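BtGH115A (Bacteroides thetaiotaomicron, PDB 5BY3) probably hydrolyses 4-O-methyl-alpha-glucuronic acid linkages, acting as a family GH115 alpha-glucuronidase with specificity for decorated arabinogalactans. Local coordinates at residues Arg317-Gln322 with Gln356-Val361; Leu404-Met409 with Val559-Gln564; Ala440-Glu445 with Glu488-Ala493. All blocks are in the same frame, centred on the assembly; numbering follows the deposited sequence.

Contact 1 of 3, residues Arg317-Gln322 with Gln356-Val361; sequences RVFVDQ and QVPEDV
Phe319 reaches from its helix to the bend at Gln356-Pro358 with one side of its ring leading, and this single side chain meets all three residues. Its CG lies anti to the carbonyl carbon (chi1 -66°), which brings the CD2-CE2 side against the loop. The backbone oxygen of Gln356 sits at the ring edge, in its plane, 3.6 Å from Phe319 CE2. Val357 comes in obliquely, with CG2, the nearer of its two methyls, 3.9 Å from Phe319 CE2. Looser still is Pro358, whose CD stands 4.3 Å from Phe319 CD2. The setting is a TIM-barrel-type domain: helix 308-329 packs against the loop that leads from helix 347-352 into the parallel strand 362-366. From Pro358 on, the loop folds into a type I beta turn ending at Val361, closed by Val361 N to Pro358 O at 2.8 Å. Without the Phe319 ring, as with an alanine here, a gap would probably open between helix and loop, and Val357 CG2 would lose its aromatic neighbour. Asp360 OD1 ties the loop to the same helix through a salt bridge with Arg323, and Val357 O accepts a hydrogen bond from Arg384, just after helix 379-383.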
loop_
_atom_site.group_PDB
_atom_site.type_symbol
_atom_site.label_atom_id
_atom_site.label_comp_id
_atom_site.label_asym_id
_atom_site.label_seq_id
_atom_site.Cartn_x
_atom_site.Cartn_y
_atom_site.Cartn_z
ATOM N N ARG A 317 24.971 -0.883 -21.576
ATOM C CA ARG A 317 26.251 -1.446 -21.107
ATOM C C ARG A 317 26.039 -2.216 -19.807
ATOM O O ARG A 317 26.647 -3.274 -19.576
ATOM C CB ARG A 317 27.333 -0.342 -20.937
ATOM C CG ARG A 317 28.737 -0.825 -20.517
ATOM C CD ARG A 317 29.871 -0.161 -21.296
ATOM N NE ARG A 317 29.659 -0.250 -22.751
ATOM C CZ ARG A 317 29.921 -1.320 -23.520
ATOM N NH1 ARG A 317 30.439 -2.436 -23.004
ATOM N NH2 ARG A 317 29.664 -1.285 -24.828
ATOM N N VAL A 318 25.154 -1.681 -18.979
ATOM C CA VAL A 318 24.899 -2.213 -17.650
ATOM C C VAL A 318 24.111 -3.526 -17.715
ATOM O O VAL A 318 24.485 -4.487 -17.067
ATOM C CB VAL A 318 24.217 -1.127 -16.775
ATOM C CG1 VAL A 318 23.381 -1.713 -15.652
ATOM C CG2 VAL A 318 25.271 -0.176 -16.240
ATOM N N PHE A 319 23.041 -3.576 -18.505
ATOM C CA PHE A 319 22.259 -4.818 -18.646
ATOM C C PHE A 319 23.143 -6.006 -19.041
ATOM O O PHE A 319 23.096 -7.072 -18.407
ATOM C CB PHE A 319 21.166 -4.664 -19.696
ATOM C CG PHE A 319 20.082 -3.692 -19.339
ATOM C CD1 PHE A 319 19.849 -3.296 -18.009
ATOM C CD2 PHE A 319 19.227 -3.231 -20.333
ATOM C CE1 PHE A 319 18.814 -2.431 -17.693
ATOM C CE2 PHE A 319 18.183 -2.349 -20.023
ATOM C CZ PHE A 319 17.970 -1.961 -18.694
ATOM N N VAL A 320 23.975 -5.782 -20.059
ATOM C CA VAL A 320 24.781 -6.834 -20.676
ATOM C C VAL A 320 25.725 -7.455 -19.659
ATOM O O VAL A 320 25.848 -8.678 -19.610
ATOM C CB VAL A 320 25.489 -6.342 -21.986
ATOM C CG1 VAL A 320 26.452 -7.381 -22.529
ATOM C CG2 VAL A 320 24.465 -5.989 -23.072
ATOM N N ASP A 321 26.328 -6.629 -18.805
ATOM C CA ASP A 321 27.233 -7.135 -17.754
ATOM C C ASP A 321 26.498 -7.743 -16.579
ATOM O O ASP A 321 27.006 -8.693 -15.946
ATOM C CB ASP A 321 28.141 -6.047 -17.181
ATOM C CG ASP A 321 28.881 -5.240 -18.237
ATOM O OD1 ASP A 321 28.503 -5.269 -19.436
ATOM O OD2 ASP A 321 29.841 -4.542 -17.824
ATOM N N GLN A 322 25.339 -7.166 -16.256
ATOM C CA GLN A 322 24.534 -7.631 -15.130
ATOM C C GLN A 322 23.943 -9.013 -15.399
ATOM O O GLN A 322 24.079 -9.902 -14.569
ATOM C CB GLN A 322 23.431 -6.636 -14.779
ATOM C CG GLN A 322 23.939 -5.443 -13.987
ATOM C CD GLN A 322 22.836 -4.433 -13.700
ATOM O OE1 GLN A 322 21.799 -4.392 -14.370
ATOM N NE2 GLN A 322 23.064 -3.605 -12.697
ATOM N N GLN A 356 15.985 -0.510 -24.959
ATOM C CA GLN A 356 15.658 -1.919 -25.162
ATOM C C GLN A 356 15.901 -2.729 -23.886
ATOM O O GLN A 356 17.024 -2.781 -23.376
ATOM C CB GLN A 356 16.392 -2.511 -26.387
ATOM C CG GLN A 356 16.061 -1.853 -27.733
ATOM C CD GLN A 356 14.568 -1.611 -27.960
ATOM O OE1 GLN A 356 13.797 -2.537 -28.179
ATOM N NE2 GLN A 356 14.163 -0.349 -27.919
ATOM N N VAL A 357 14.839 -3.326 -23.356
ATOM C CA VAL A 357 14.961 -4.172 -22.159
ATOM C C VAL A 357 14.607 -5.597 -22.600
ATOM O O VAL A 357 13.564 -5.788 -23.231
ATOM C CB VAL A 357 14.051 -3.663 -20.980
ATOM C CG1 VAL A 357 14.287 -4.427 -19.698
ATOM C CG2 VAL A 357 14.293 -2.188 -20.675
ATOM N N PRO A 358 15.463 -6.594 -22.294
ATOM C CA PRO A 358 15.215 -7.970 -22.774
ATOM C C PRO A 358 13.891 -8.513 -22.290
ATOM O O PRO A 358 13.541 -8.339 -21.103
ATOM C CB PRO A 358 16.392 -8.773 -22.209
ATOM C CG PRO A 358 17.465 -7.743 -21.989
ATOM C CD PRO A 358 16.739 -6.497 -21.562
ATOM N N GLU A 359 13.159 -9.128 -23.227
ATOM C CA GLU A 359 11.720 -9.489 -23.100
ATOM C C GLU A 359 11.331 -10.297 -21.842
ATOM O O GLU A 359 10.181 -10.231 -21.385
ATOM C CB GLU A 359 11.217 -10.221 -24.368
ATOM C CG GLU A 359 11.425 -9.491 -25.702
ATOM C CD GLU A 359 10.264 -8.571 -26.084
ATOM O OE1 GLU A 359 9.107 -9.037 -26.238
ATOM O OE2 GLU A 359 10.516 -7.358 -26.252
ATOM N N ASP A 360 12.286 -11.051 -21.299
ATOM C CA ASP A 360 12.059 -11.842 -20.101
ATOM C C ASP A 360 12.023 -10.978 -18.816
ATOM O O ASP A 360 11.445 -11.389 -17.814
ATOM C CB ASP A 360 13.106 -12.953 -19.982
ATOM C CG ASP A 360 14.544 -12.421 -19.940
ATOM O OD1 ASP A 360 15.024 -11.921 -20.981
ATOM O OD2 ASP A 360 15.195 -12.524 -18.868
ATOM N N VAL A 361 12.628 -9.788 -18.869
ATOM C CA VAL A 361 12.701 -8.889 -17.714
ATOM C C VAL A 361 11.339 -8.254 -17.405
ATOM O O VAL A 361 10.694 -7.633 -18.280
ATOM C CB VAL A 361 13.834 -7.841 -17.841
ATOM C CG1 VAL A 361 13.917 -6.954 -16.598
ATOM C CG2 VAL A 361 15.170 -8.528 -18.086
#

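Contact 2 of 3, residues Leu404-Met409 with Val559-Gln564. With NI (nickel (II) ion), chain C.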
loop_
_atom_site.group_PDB
_atom_site.type_symbol
_atom_site.label_atom_id
_atom_site.label_comp_id
_atom_site.label_asym_id
_atom_site.label_seq_id
_atom_site.Cartn_x
_atom_site.Cartn_y
_atom_site.Cartn_z
ATOM N N LEU A 404 4.186 10.083 6.503
ATOM C CA LEU A 404 4.922 9.008 7.206
ATOM C C LEU A 404 4.416 8.674 8.587
ATOM O O LEU A 404 4.919 7.729 9.218
ATOM C CB LEU A 404 6.396 9.395 7.361
ATOM C CG LEU A 404 7.296 9.549 6.145
ATOM C CD1 LEU A 404 8.639 10.064 6.610
ATOM C CD2 LEU A 404 7.453 8.187 5.499
ATOM N N TRP A 405 3.462 9.456 9.096
ATOM C CA TRP A 405 3.067 9.239 10.474
ATOM C C TRP A 405 1.953 8.208 10.612
ATOM O O TRP A 405 2.160 7.144 11.222
ATOM C CB TRP A 405 2.753 10.543 11.126
ATOM C CG TRP A 405 2.135 10.468 12.477
ATOM C CD1 TRP A 405 2.427 9.596 13.502
ATOM C CD2 TRP A 405 1.146 11.362 12.977
ATOM N NE1 TRP A 405 1.664 9.898 14.601
ATOM C CE2 TRP A 405 0.878 10.985 14.309
ATOM C CE3 TRP A 405 0.446 12.444 12.417
ATOM C CZ2 TRP A 405 -0.081 11.642 15.092
ATOM C CZ3 TRP A 405 -0.504 13.103 13.195
ATOM C CH2 TRP A 405 -0.770 12.682 14.513
ATOM N N LEU A 406 0.805 8.534 10.016
ATOM C CA LEU A 406 -0.356 7.681 9.957
ATOM C C LEU A 406 -0.601 7.204 8.512
ATOM O O LEU A 406 -0.078 7.770 7.545
ATOM C CB LEU A 406 -1.577 8.442 10.478
ATOM C CG LEU A 406 -1.459 8.905 11.945
ATOM C CD1 LEU A 406 -2.625 9.827 12.314
ATOM C CD2 LEU A 406 -1.357 7.707 12.894
ATOM N N SER A 407 -1.377 6.147 8.403
ATOM C CA SER A 407 -1.646 5.517 7.176
ATOM C C SER A 407 -3.104 5.756 6.867
ATOM O O SER A 407 -3.993 5.025 7.358
ATOM C CB SER A 407 -1.389 4.005 7.330
ATOM O OG SER A 407 -2.060 3.280 6.293
ATOM N N THR A 408 -3.350 6.756 6.025
ATOM C CA THR A 408 -4.659 7.201 5.831
ATOM C C THR A 408 -5.168 7.158 4.387
ATOM O O THR A 408 -6.247 7.714 4.066
ATOM C CB THR A 408 -4.841 8.604 6.453
ATOM O OG1 THR A 408 -4.005 9.573 5.798
ATOM C CG2 THR A 408 -4.582 8.554 7.952
HETATM N N MSE A 409 -4.402 6.528 3.504
HETATM C CA MSE A 409 -4.790 6.459 2.099
HETATM C C MSE A 409 -6.067 5.670 2.086
HETATM O O MSE A 409 -6.244 4.739 2.875
HETATM C CB MSE A 409 -3.744 5.790 1.254
HETATM C CG MSE A 409 -3.989 6.085 -0.224
HETATM SE SE MSE A 409 -2.575 5.131 -1.211
HETATM C CE MSE A 409 -1.421 6.743 -0.964
ATOM N N VAL A 559 -7.856 1.301 15.754
ATOM C CA VAL A 559 -8.955 2.268 15.723
ATOM C C VAL A 559 -8.627 3.522 16.529
ATOM O O VAL A 559 -8.603 4.607 15.975
ATOM C CB VAL A 559 -10.315 1.631 16.167
ATOM C CG1 VAL A 559 -11.452 2.606 16.005
ATOM C CG2 VAL A 559 -10.652 0.423 15.322
ATOM N N LYS A 560 -8.358 3.375 17.821
ATOM C CA LYS A 560 -8.300 4.527 18.726
ATOM C C LYS A 560 -7.111 5.444 18.415
ATOM O O LYS A 560 -7.309 6.639 18.241
ATOM C CB LYS A 560 -8.328 4.076 20.197
ATOM C CG LYS A 560 -8.668 5.165 21.206
ATOM C CD LYS A 560 -9.105 4.576 22.538
ATOM C CE LYS A 560 -9.581 5.652 23.502
ATOM N NZ LYS A 560 -8.471 6.128 24.368
ATOM N N TYR A 561 -5.896 4.910 18.309
ATOM C CA TYR A 561 -4.752 5.780 17.967
ATOM C C TYR A 561 -4.933 6.539 16.647
ATOM O O TYR A 561 -4.786 7.756 16.689
ATOM C CB TYR A 561 -3.373 5.084 18.023
ATOM C CG TYR A 561 -2.203 6.070 17.846
ATOM C CD1 TYR A 561 -1.717 6.827 18.937
ATOM C CD2 TYR A 561 -1.614 6.281 16.590
ATOM C CE1 TYR A 561 -0.683 7.737 18.776
ATOM C CE2 TYR A 561 -0.593 7.176 16.434
ATOM C CZ TYR A 561 -0.127 7.903 17.526
ATOM O OH TYR A 561 0.891 8.818 17.354
ATOM N N PRO A 562 -5.257 5.856 15.493
ATOM C CA PRO A 562 -5.349 6.682 14.255
ATOM C C PRO A 562 -6.499 7.662 14.209
ATOM O O PRO A 562 -6.299 8.799 13.798
ATOM C CB PRO A 562 -5.438 5.659 13.105
ATOM C CG PRO A 562 -5.823 4.360 13.744
ATOM C CD PRO A 562 -5.388 4.412 15.198
ATOM N N VAL A 563 -7.690 7.275 14.640
ATOM C CA VAL A 563 -8.817 8.241 14.666
ATOM C C VAL A 563 -8.551 9.423 15.612
ATOM O O VAL A 563 -8.802 10.583 15.244
ATOM C CB VAL A 563 -10.227 7.605 14.929
ATOM C CG1 VAL A 563 -11.277 8.695 15.192
ATOM C CG2 VAL A 563 -10.690 6.785 13.733
ATOM N N GLN A 564 -8.038 9.148 16.809
ATOM C CA GLN A 564 -7.866 10.221 17.769
ATOM C C GLN A 564 -6.609 11.022 17.481
ATOM O O GLN A 564 -6.565 12.241 17.720
ATOM C CB GLN A 564 -7.933 9.711 19.202
ATOM C CG GLN A 564 -9.327 9.216 19.628
ATOM C CD GLN A 564 -9.451 8.970 21.142
ATOM O OE1 GLN A 564 -8.535 8.479 21.813
ATOM N NE2 GLN A 564 -10.604 9.306 21.674
HETATM NI NI NI C . 5.814 5.536 9.344
HETATM O O HOH W 1 7.514 7.013 10.399
HETATM O O HOH W 2 4.750 3.293 8.852
#
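The loop that carries a nickel ligand in the TIM-barrel-type domain packs here on helix 552-580. The backbone oxygen of Leu404 binds the nickel ion at 2.4 Å, with two waters and Asp436 as further ligands, and the next two residues turn to the helix. Trp405 CG is anti to its own N (chi1 171°), carrying the indole across to Tyr561. There Trp405 NE1 donates a hydrogen bond to Tyr561 OH at 3.1 Å, with an N-H...O angle of 154°. The hydroxyl oxygen lies only 6° out of the indole plane, so the N-H meets it edge-on. Tyr561 OH also bonds to Thr600 OG1, giving this buried oxygen two polar partners. Leu406 takes a double role: its CG lies 3.7 Å above the centre of one indole face, while CD2 meets Tyr561 CE2 at 3.7 Å. Its other methyl, CD1, approaches Pro562 O at 4.1 Å, where the helix is kinked because the proline nitrogen makes no bond to the preceding turn. Beyond the contact, Ala565 and Met569 of the same helix touch the indole, Tyr603 meets the Tyr561 ring edge-to-face, and Pro562 and Val563 pack on His489 of helix 476-495, with helix 523-543 lying against Val559 and Val563.

Contact 3 of 3, residues Ala440-Glu445 with Glu488-Ala493; sequences AEYQIE and EHYRLA
The nearest CA atoms of segments 440-445 and 488-493, those of Gln443 and Tyr490, are 11.0 Å apart, so the gap between these helical stretches is bridged by long side chains. Ala440 holds the N-cap position of helix 441-452, whose first turn is closed by Ile444 N to Ala440 O at 3.0 Å; the other segment lies within helix 476-495. Tyr490 does most of the spanning. With its CG anti to the carbonyl carbon (chi1 -62°), the phenol extends toward the first turn of helix 441-452, and its OH comes to 4.0 Å from Tyr442 CD2. Almost as near is Tyr442 CB, at 4.1 Å from Tyr490 OH, so the hydroxyl end lies beside the root of the other tyrosine and the two side chains cross at a slant without stacking. Gln443 comes from the opposite direction, its chain bent at chi2 (91°), and sets NE2 at 3.7 Å from Tyr490 CE1. Amide and ring planes stand 69° apart, and the approach to the ring is oblique. This is van der Waals packing: the amide spends its polar atoms on the 404-409 loop, OE1 with Ser407 OG, NE2 with Met409 O and probably also with Ser407 O, which probably fixes its rotation. Tyr442 OH likewise bonds to His465 ND1, while its ring meets Trp469 edge-to-face. Pro411, at the start of helix 411-423, touches both tyrosines. The arrangement is interhelical packing in the TIM-barrel-type domain, joining the helix after parallel strand 429-433 to helix 476-495, farther along the chain.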
loop_
_atom_site.group_PDB
_atom_site.type_symbol
_atom_site.label_atom_id
_atom_site.label_comp_id
_atom_site.label_asym_id
_atom_site.label_seq_id
_atom_site.Cartn_x
_atom_site.Cartn_y
_atom_site.Cartn_z
ATOM N N ALA A 440 -0.376 0.712 9.076
ATOM C CA ALA A 440 -1.003 0.558 7.760
ATOM C C ALA A 440 -1.545 -0.845 7.608
ATOM O O ALA A 440 -1.757 -1.315 6.459
ATOM C CB ALA A 440 0.045 0.780 6.665
ATOM N N GLU A 441 -1.690 -1.525 8.753
ATOM C CA GLU A 441 -2.145 -2.893 8.821
ATOM C C GLU A 441 -3.318 -3.181 7.874
ATOM O O GLU A 441 -3.342 -4.181 7.131
ATOM C CB GLU A 441 -2.580 -3.222 10.238
ATOM C CG GLU A 441 -1.478 -3.159 11.297
ATOM C CD GLU A 441 -1.445 -1.847 12.084
ATOM O OE1 GLU A 441 -2.066 -0.842 11.670
ATOM O OE2 GLU A 441 -0.796 -1.840 13.159
ATOM N N TYR A 442 -4.295 -2.291 7.882
ATOM C CA TYR A 442 -5.453 -2.533 7.087
ATOM C C TYR A 442 -5.130 -2.454 5.575
ATOM O O TYR A 442 -5.404 -3.436 4.848
ATOM C CB TYR A 442 -6.659 -1.643 7.480
ATOM C CG TYR A 442 -7.806 -1.953 6.532
ATOM C CD1 TYR A 442 -8.449 -3.194 6.588
ATOM C CD2 TYR A 442 -8.161 -1.073 5.500
ATOM C CE1 TYR A 442 -9.438 -3.515 5.688
ATOM C CE2 TYR A 442 -9.169 -1.404 4.588
ATOM C CZ TYR A 442 -9.794 -2.629 4.704
ATOM O OH TYR A 442 -10.776 -3.000 3.842
ATOM N N GLN A 443 -4.558 -1.331 5.114
ATOM C CA GLN A 443 -4.236 -1.153 3.668
ATOM C C GLN A 443 -3.352 -2.281 3.094
ATOM O O GLN A 443 -3.573 -2.743 1.966
ATOM C CB GLN A 443 -3.592 0.204 3.371
ATOM C CG GLN A 443 -4.487 1.432 3.621
ATOM C CD GLN A 443 -4.384 2.028 5.041
ATOM O OE1 GLN A 443 -3.887 1.380 5.975
ATOM N NE2 GLN A 443 -4.867 3.260 5.210
ATOM N N ILE A 444 -2.402 -2.736 3.911
ATOM C CA ILE A 444 -1.484 -3.793 3.581
ATOM C C ILE A 444 -2.290 -5.061 3.325
ATOM O O ILE A 444 -2.070 -5.745 2.324
ATOM C CB ILE A 444 -0.436 -4.004 4.703
ATOM C CG1 ILE A 444 0.504 -2.785 4.801
ATOM C CG2 ILE A 444 0.372 -5.299 4.498
ATOM C CD1 ILE A 444 1.341 -2.717 6.077
ATOM N N GLU A 445 -3.228 -5.375 4.201
ATOM C CA GLU A 445 -3.969 -6.606 4.026
ATOM C C GLU A 445 -4.914 -6.503 2.821
ATOM O O GLU A 445 -5.100 -7.475 2.071
ATOM C CB GLU A 445 -4.731 -6.974 5.292
ATOM C CG GLU A 445 -5.372 -8.357 5.227
ATOM C CD GLU A 445 -5.996 -8.789 6.533
ATOM O OE1 GLU A 445 -5.560 -8.324 7.606
ATOM O OE2 GLU A 445 -6.928 -9.623 6.485
ATOM N N GLU A 488 -15.349 7.373 7.696
ATOM C CA GLU A 488 -15.297 8.811 7.757
ATOM C C GLU A 488 -13.890 9.294 7.928
ATOM O O GLU A 488 -13.569 10.342 7.395
ATOM C CB GLU A 488 -16.201 9.369 8.857
ATOM C CG GLU A 488 -17.651 9.460 8.414
ATOM C CD GLU A 488 -17.845 10.456 7.289
ATOM O OE1 GLU A 488 -17.598 11.662 7.602
ATOM O OE2 GLU A 488 -18.236 10.013 6.142
ATOM N N HIS A 489 -13.081 8.503 8.641
ATOM C CA HIS A 489 -11.618 8.662 8.833
ATOM C C HIS A 489 -10.918 8.744 7.494
ATOM O O HIS A 489 -10.205 9.733 7.212
ATOM C CB HIS A 489 -11.102 7.478 9.614
ATOM C CG HIS A 489 -9.664 7.550 10.005
ATOM N ND1 HIS A 489 -9.157 8.542 10.822
ATOM C CD2 HIS A 489 -8.631 6.698 9.759
ATOM C CE1 HIS A 489 -7.862 8.333 11.015
ATOM N NE2 HIS A 489 -7.520 7.213 10.395
ATOM N N TYR A 490 -11.155 7.751 6.641
ATOM C CA TYR A 490 -10.476 7.714 5.345
ATOM C C TYR A 490 -10.926 8.824 4.378
ATOM O O TYR A 490 -10.149 9.308 3.551
ATOM C CB TYR A 490 -10.600 6.340 4.715
ATOM C CG TYR A 490 -9.957 5.247 5.531
ATOM C CD1 TYR A 490 -8.651 5.386 6.019
ATOM C CD2 TYR A 490 -10.631 4.067 5.802
ATOM C CE1 TYR A 490 -8.034 4.373 6.748
ATOM C CE2 TYR A 490 -10.017 3.036 6.541
ATOM C CZ TYR A 490 -8.716 3.204 7.007
ATOM O OH TYR A 490 -8.090 2.212 7.764
ATOM N N ARG A 491 -12.156 9.267 4.540
ATOM C CA ARG A 491 -12.740 10.242 3.653
ATOM C C ARG A 491 -12.220 11.650 3.984
ATOM O O ARG A 491 -11.874 12.434 3.075
ATOM C CB ARG A 491 -14.267 10.139 3.726
ATOM C CG ARG A 491 -15.010 11.278 3.085
ATOM C CD ARG A 491 -16.339 11.516 3.793
ATOM N NE ARG A 491 -16.623 12.893 3.514
ATOM C CZ ARG A 491 -16.945 13.810 4.398
ATOM N NH1 ARG A 491 -17.120 13.503 5.658
ATOM N NH2 ARG A 491 -17.117 15.052 3.981
ATOM N N LEU A 492 -12.106 11.941 5.281
ATOM C CA LEU A 492 -11.605 13.225 5.708
ATOM C C LEU A 492 -10.075 13.357 5.503
ATOM O O LEU A 492 -9.577 14.479 5.247
ATOM C CB LEU A 492 -11.990 13.474 7.155
ATOM C CG LEU A 492 -13.464 13.715 7.517
ATOM C CD1 LEU A 492 -13.633 13.304 8.958
ATOM C CD2 LEU A 492 -13.965 15.154 7.334
ATOM N N ALA A 493 -9.359 12.227 5.626
ATOM C CA ALA A 493 -7.918 12.149 5.338
ATOM C C ALA A 493 -7.646 12.309 3.832
ATOM O O ALA A 493 -6.669 12.934 3.468
ATOM C CB ALA A 493 -7.332 10.865 5.840
#

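In the fold
Contacts 2 and 3 form one buried neighbourhood, with centres 7 Å apart, whereas contact 1 lies 42 Å from contact 2 and 39 Å from contact 3, on the far side of the chain's centre from contact 2. Along the chain contact 1 closes first; contact 3 is then nested inside the loop closed by contact 2. The two inner contacts touch directly: Ser407 O lies 2.9 Å from Gln443 NE2, a probable hydrogen bond, and Pro562 O packs 3.2 Å from His489 CE1. The loop with the nickel ligand Leu404 is thus held both to helix 552-580 and, through Gln443, to helix 441-452, while contact 1 is separate packing farther out in the same parallel-stranded domain.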